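Local atomic coordinates of fibronectin-binding protein BBK32 (Borrelia burgdorferi, PDB entry 6N1L), a protein that binds fibronectin and the complement protease C1r, and through its complement inhibitory domain probably blocks the classical pathway. Residues I30-M44 and A57-L69. Numbering follows the deposited sequence.
Sequences IYNTYTLFSTKLTQM and AKEEAAKFTKEDL
The rings of Phe37 and Phe64 form an offset stack, with centroids 4.7 Å apart and planes inclined at 23°. The stack belongs to a helical bundle, in which helix 51-61 folds back on the C-terminal end of helix 9-44 as a roughly antiparallel helical hairpin. Each ring also carries the other's CB over its face. Phe37 CB stands 3.9 Å from the centroid of the Phe64 ring, almost on its normal, and Phe64 CB returns the CH-pi contact to Phe37. Leu41 CD1 lies over the opposite face of Phe37, toward the rim. Around the edge of Phe64 come Thr33 CG2, Leu36 CG and Lys40 CG.

The short segments 30-44 and 57-61 run at 146° with axes 8.2 Å apart. Phe64 sits in the link to helix 66-87, as the last residue of a type I turn that starts at Ala61. Phe37 CG lies anti to the backbone N (chi1 -170°), which turns one face of the ring toward Phe64. The Phe37 ring also meets Tyr123 of helix 122-147 edge-to-face.

The side chain of Ala61 is a knob in a hole formed by Phe37, Lys40, Leu41 and Met44. Its CB is 3.8 Å from Lys40 CB. Near the hairpin's end, Ala57 CB rests against Gln43 CB and Met44 CB. Met44 bends at its last torsion, which brings CE to Lys58 CG at 3.6 Å.

At the partly exposed margin, Lys40 NZ makes a salt bridge to Glu60 OE1 at 3.2 Å, meeting it from above the carboxylate plane. At the other end, Thr65 N-caps helix 66-87, its OG1 accepting from Asp68 N. Thr33 OG1, also bonded to Lys29 O, takes a proton from a water that donates a second one to Asp68 OD2, 2.8 Å from the water oxygen.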
loop_
_atom_site.group_PDB
_atom_site.type_symbol
_atom_site.label_atom_id
_atom_site.label_comp_id
_atom_site.label_asym_id
_atom_site.label_seq_id
_atom_site.Cartn_x
_atom_site.Cartn_y
_atom_site.Cartn_z
ATOM N N ILE A 30 3.388 -0.286 -4.175
ATOM C CA ILE A 30 2.704 -1.566 -4.306
ATOM C C ILE A 30 1.872 -1.592 -5.584
ATOM O O ILE A 30 1.867 -2.587 -6.316
ATOM C CB ILE A 30 1.829 -1.852 -3.072
ATOM C CG1 ILE A 30 2.681 -2.043 -1.813
ATOM C CG2 ILE A 30 1.015 -3.112 -3.295
ATOM C CD1 ILE A 30 1.857 -1.961 -0.482
ATOM N N TYR A 31 1.132 -0.509 -5.857
ATOM C CA TYR A 31 0.278 -0.499 -7.041
ATOM C C TYR A 31 1.118 -0.533 -8.320
ATOM O O TYR A 31 0.764 -1.220 -9.285
ATOM C CB TYR A 31 -0.648 0.725 -7.026
ATOM C CG TYR A 31 -1.580 0.752 -8.204
ATOM C CD1 TYR A 31 -2.616 -0.165 -8.307
ATOM C CD2 TYR A 31 -1.419 1.680 -9.217
ATOM C CE1 TYR A 31 -3.456 -0.171 -9.403
ATOM C CE2 TYR A 31 -2.267 1.696 -10.304
ATOM C CZ TYR A 31 -3.281 0.771 -10.392
ATOM O OH TYR A 31 -4.119 0.794 -11.490
ATOM N N ASN A 32 2.234 0.196 -8.329
ATOM C CA ASN A 32 3.117 0.164 -9.499
ATOM C C ASN A 32 3.705 -1.225 -9.714
ATOM O O ASN A 32 3.895 -1.646 -10.865
ATOM C CB ASN A 32 4.233 1.195 -9.350
ATOM C CG ASN A 32 3.734 2.637 -9.480
ATOM O OD1 ASN A 32 2.628 2.901 -9.958
ATOM N ND2 ASN A 32 4.567 3.569 -9.066
ATOM N N THR A 33 3.980 -1.955 -8.632
ATOM C CA THR A 33 4.449 -3.336 -8.772
ATOM C C THR A 33 3.379 -4.213 -9.411
ATOM O O THR A 33 3.653 -4.991 -10.334
ATOM C CB THR A 33 4.859 -3.907 -7.412
ATOM O OG1 THR A 33 5.830 -3.058 -6.800
ATOM C CG2 THR A 33 5.499 -5.303 -7.593
ATOM N N TYR A 34 2.144 -4.100 -8.928
ATOM C CA TYR A 34 1.034 -4.811 -9.545
ATOM C C TYR A 34 0.918 -4.486 -11.033
ATOM O O TYR A 34 0.750 -5.391 -11.855
ATOM C CB TYR A 34 -0.250 -4.457 -8.808
ATOM C CG TYR A 34 -1.500 -4.859 -9.540
ATOM C CD1 TYR A 34 -1.873 -6.189 -9.634
ATOM C CD2 TYR A 34 -2.320 -3.894 -10.117
ATOM C CE1 TYR A 34 -3.041 -6.559 -10.311
ATOM C CE2 TYR A 34 -3.479 -4.249 -10.786
ATOM C CZ TYR A 34 -3.832 -5.576 -10.877
ATOM O OH TYR A 34 -4.987 -5.922 -11.546
ATOM N N THR A 35 1.049 -3.210 -11.400
ATOM C CA THR A 35 0.914 -2.837 -12.810
ATOM C C THR A 35 1.995 -3.502 -13.653
ATOM O O THR A 35 1.719 -4.082 -14.716
ATOM C CB THR A 35 0.989 -1.320 -12.949
ATOM O OG1 THR A 35 -0.153 -0.736 -12.293
ATOM C CG2 THR A 35 0.988 -0.913 -14.419
ATOM N N LEU A 36 3.232 -3.459 -13.163
ATOM C CA LEU A 36 4.354 -4.065 -13.874
ATOM C C LEU A 36 4.190 -5.576 -13.979
ATOM O O LEU A 36 4.386 -6.157 -15.057
ATOM C CB LEU A 36 5.665 -3.696 -13.174
ATOM C CG LEU A 36 6.929 -4.098 -13.953
ATOM C CD1 LEU A 36 6.968 -3.330 -15.236
ATOM C CD2 LEU A 36 8.177 -3.789 -13.111
ATOM N N PHE A 37 3.851 -6.238 -12.864
ATOM C CA PHE A 37 3.590 -7.674 -12.860
ATOM C C PHE A 37 2.547 -8.023 -13.917
ATOM O O PHE A 37 2.753 -8.920 -14.745
ATOM C CB PHE A 37 3.133 -8.075 -11.449
ATOM C CG PHE A 37 3.033 -9.552 -11.181
ATOM C CD1 PHE A 37 3.632 -10.496 -11.989
ATOM C CD2 PHE A 37 2.331 -9.990 -10.069
ATOM C CE1 PHE A 37 3.520 -11.840 -11.697
ATOM C CE2 PHE A 37 2.215 -11.331 -9.775
ATOM C CZ PHE A 37 2.816 -12.259 -10.588
ATOM N N SER A 38 1.436 -7.271 -13.932
ATOM C CA SER A 38 0.372 -7.500 -14.910
ATOM C C SER A 38 0.884 -7.462 -16.345
ATOM O O SER A 38 0.517 -8.319 -17.162
ATOM C CB SER A 38 -0.742 -6.466 -14.728
ATOM O OG SER A 38 -1.346 -6.601 -13.456
ATOM N N THR A 39 1.744 -6.493 -16.672
ATOM C CA THR A 39 2.235 -6.395 -18.045
ATOM C C THR A 39 3.124 -7.576 -18.423
ATOM O O THR A 39 3.100 -8.007 -19.581
ATOM C CB THR A 39 2.979 -5.076 -18.291
ATOM O OG1 THR A 39 4.214 -5.024 -17.563
ATOM C CG2 THR A 39 2.102 -3.887 -17.909
ATOM N N LYS A 40 3.899 -8.118 -17.475
ATOM C CA LYS A 40 4.718 -9.291 -17.784
ATOM C C LYS A 40 3.853 -10.508 -18.075
ATOM O O LYS A 40 4.180 -11.319 -18.955
ATOM C CB LYS A 40 5.672 -9.609 -16.630
ATOM C CG LYS A 40 6.587 -8.505 -16.194
ATOM C CD LYS A 40 7.303 -7.833 -17.341
ATOM C CE LYS A 40 8.170 -6.718 -16.825
ATOM N NZ LYS A 40 8.845 -6.011 -17.919
ATOM N N LEU A 41 2.763 -10.672 -17.319
ATOM C CA LEU A 41 1.845 -11.778 -17.544
ATOM C C LEU A 41 1.148 -11.630 -18.886
ATOM O O LEU A 41 0.945 -12.620 -19.603
ATOM C CB LEU A 41 0.818 -11.851 -16.408
ATOM C CG LEU A 41 1.396 -12.147 -15.016
ATOM C CD1 LEU A 41 0.337 -11.959 -13.937
ATOM C CD2 LEU A 41 1.995 -13.547 -14.927
ATOM N N THR A 42 0.790 -10.394 -19.248
ATOM C CA THR A 42 0.204 -10.146 -20.561
ATOM C C THR A 42 1.205 -10.434 -21.672
ATOM O O THR A 42 0.885 -11.130 -22.644
ATOM C CB THR A 42 -0.293 -8.703 -20.647
ATOM O OG1 THR A 42 -1.428 -8.542 -19.789
ATOM C CG2 THR A 42 -0.684 -8.364 -22.078
ATOM N N GLN A 43 2.434 -9.926 -21.532
ATOM C CA GLN A 43 3.435 -10.077 -22.586
ATOM C C GLN A 43 3.763 -11.540 -22.846
ATOM O O GLN A 43 3.927 -11.952 -24.002
ATOM C CB GLN A 43 4.714 -9.315 -22.220
ATOM C CG GLN A 43 4.625 -7.816 -22.404
ATOM C CD GLN A 43 5.620 -7.074 -21.541
ATOM O OE1 GLN A 43 6.543 -7.670 -20.990
ATOM N NE2 GLN A 43 5.433 -5.778 -21.416
ATOM N N MET A 44 3.870 -12.344 -21.786
ATOM C CA MET A 44 4.327 -13.718 -21.970
ATOM C C MET A 44 3.299 -14.589 -22.687
ATOM O O MET A 44 3.665 -15.657 -23.189
ATOM C CB MET A 44 4.722 -14.331 -20.618
ATOM C CG MET A 44 3.578 -14.620 -19.661
ATOM S SD MET A 44 4.150 -15.348 -18.103
ATOM C CE MET A 44 4.000 -17.087 -18.479
ATOM N N ALA A 57 9.848 -12.276 -20.752
ATOM C CA ALA A 57 8.712 -11.822 -19.954
ATOM C C ALA A 57 8.288 -12.878 -18.939
ATOM O O ALA A 57 7.926 -12.552 -17.801
ATOM C CB ALA A 57 7.547 -11.453 -20.873
ATOM N N LYS A 58 8.340 -14.150 -19.324
ATOM C CA LYS A 58 8.035 -15.223 -18.386
ATOM C C LYS A 58 9.036 -15.249 -17.232
ATOM O O LYS A 58 8.645 -15.397 -16.068
ATOM C CB LYS A 58 8.015 -16.554 -19.139
ATOM C CG LYS A 58 7.576 -17.752 -18.320
ATOM C CD LYS A 58 7.825 -19.054 -19.071
ATOM C CE LYS A 58 9.249 -19.100 -19.587
ATOM N NZ LYS A 58 9.359 -19.887 -20.855
ATOM N N GLU A 59 10.335 -15.121 -17.537
ATOM C CA GLU A 59 11.339 -14.987 -16.484
ATOM C C GLU A 59 11.029 -13.809 -15.575
ATOM O O GLU A 59 11.114 -13.919 -14.349
ATOM C CB GLU A 59 12.730 -14.812 -17.083
ATOM C CG GLU A 59 13.349 -16.102 -17.554
ATOM C CD GLU A 59 14.680 -15.869 -18.228
ATOM O OE1 GLU A 59 15.311 -14.823 -17.947
ATOM O OE2 GLU A 59 15.084 -16.726 -19.050
ATOM N N GLU A 60 10.683 -12.664 -16.167
ATOM C CA GLU A 60 10.432 -11.477 -15.356
ATOM C C GLU A 60 9.188 -11.648 -14.494
ATOM O O GLU A 60 9.172 -11.211 -13.340
ATOM C CB GLU A 60 10.316 -10.246 -16.252
ATOM C CG GLU A 60 11.668 -9.721 -16.718
ATOM C CD GLU A 60 11.583 -9.007 -18.047
ATOM O OE1 GLU A 60 10.448 -8.715 -18.484
ATOM O OE2 GLU A 60 12.652 -8.742 -18.653
ATOM N N ALA A 61 8.145 -12.288 -15.027
ATOM C CA ALA A 61 6.946 -12.520 -14.222
ATOM C C ALA A 61 7.251 -13.426 -13.037
ATOM O O ALA A 61 6.637 -13.289 -11.973
ATOM C CB ALA A 61 5.831 -13.121 -15.085
ATOM N N ALA A 62 8.214 -14.345 -13.193
ATOM C CA ALA A 62 8.580 -15.246 -12.108
ATOM C C ALA A 62 9.443 -14.584 -11.039
ATOM O O ALA A 62 9.661 -15.194 -9.987
ATOM C CB ALA A 62 9.325 -16.468 -12.662
ATOM N N LYS A 63 9.941 -13.376 -11.275
ATOM C CA LYS A 63 10.821 -12.736 -10.306
ATOM C C LYS A 63 10.057 -11.933 -9.259
ATOM O O LYS A 63 10.655 -11.517 -8.262
ATOM C CB LYS A 63 11.837 -11.844 -11.020
ATOM C CG LYS A 63 12.915 -12.623 -11.777
ATOM C CD LYS A 63 13.920 -11.674 -12.404
ATOM C CE LYS A 63 14.587 -12.295 -13.621
ATOM N NZ LYS A 63 15.595 -11.378 -14.240
ATOM N N PHE A 64 8.758 -11.727 -9.443
ATOM C CA PHE A 64 7.955 -11.067 -8.416
ATOM C C PHE A 64 7.706 -12.033 -7.259
ATOM O O PHE A 64 7.331 -13.190 -7.475
ATOM C CB PHE A 64 6.628 -10.587 -9.022
ATOM C CG PHE A 64 6.789 -9.478 -10.025
ATOM C CD1 PHE A 64 7.037 -9.754 -11.365
ATOM C CD2 PHE A 64 6.728 -8.143 -9.625
ATOM C CE1 PHE A 64 7.199 -8.729 -12.280
ATOM C CE2 PHE A 64 6.894 -7.109 -10.538
ATOM C CZ PHE A 64 7.139 -7.403 -11.873
ATOM N N THR A 65 7.893 -11.556 -6.019
ATOM C CA THR A 65 7.798 -12.422 -4.849
ATOM C C THR A 65 6.674 -11.990 -3.915
ATOM O O THR A 65 6.366 -10.799 -3.781
ATOM C CB THR A 65 9.115 -12.452 -4.051
ATOM O OG1 THR A 65 9.410 -11.153 -3.516
ATOM C CG2 THR A 65 10.272 -12.883 -4.945
ATOM N N LYS A 66 6.069 -12.986 -3.262
ATOM C CA LYS A 66 5.153 -12.710 -2.164
ATOM C C LYS A 66 5.875 -12.067 -0.991
ATOM O O LYS A 66 5.286 -11.244 -0.277
ATOM C CB LYS A 66 4.459 -13.996 -1.720
ATOM C CG LYS A 66 3.490 -13.791 -0.565
ATOM C CD LYS A 66 2.573 -14.966 -0.423
ATOM C CE LYS A 66 1.144 -14.501 -0.340
ATOM N NZ LYS A 66 0.202 -15.598 -0.635
ATOM N N GLU A 67 7.145 -12.433 -0.776
ATOM C CA GLU A 67 7.946 -11.788 0.259
ATOM C C GLU A 67 8.017 -10.281 0.047
ATOM O O GLU A 67 7.894 -9.505 1.003
ATOM C CB GLU A 67 9.353 -12.390 0.284
ATOM C CG GLU A 67 9.425 -13.793 0.888
ATOM C CD GLU A 67 9.144 -14.907 -0.121
ATOM O OE1 GLU A 67 8.723 -14.611 -1.263
ATOM O OE2 GLU A 67 9.350 -16.089 0.236
ATOM N N ASP A 68 8.222 -9.845 -1.201
ATOM C CA ASP A 68 8.319 -8.419 -1.488
ATOM C C ASP A 68 6.990 -7.715 -1.225
ATOM O O ASP A 68 6.966 -6.593 -0.697
ATOM C CB ASP A 68 8.768 -8.216 -2.933
ATOM C CG ASP A 68 8.735 -6.772 -3.368
ATOM O OD1 ASP A 68 9.528 -5.958 -2.837
ATOM O OD2 ASP A 68 7.912 -6.446 -4.261
ATOM N N LEU A 69 5.881 -8.350 -1.610
ATOM C CA LEU A 69 4.569 -7.779 -1.313
ATOM C C LEU A 69 4.353 -7.684 0.194
ATOM O O LEU A 69 3.843 -6.670 0.702
ATOM C CB LEU A 69 3.468 -8.614 -1.970
ATOM C CG LEU A 69 2.009 -8.240 -1.653
ATOM C CD1 LEU A 69 1.729 -6.807 -2.083
ATOM C CD2 LEU A 69 0.998 -9.194 -2.286
HETATM O O HOH W 1 7.925 -3.756 -4.966
#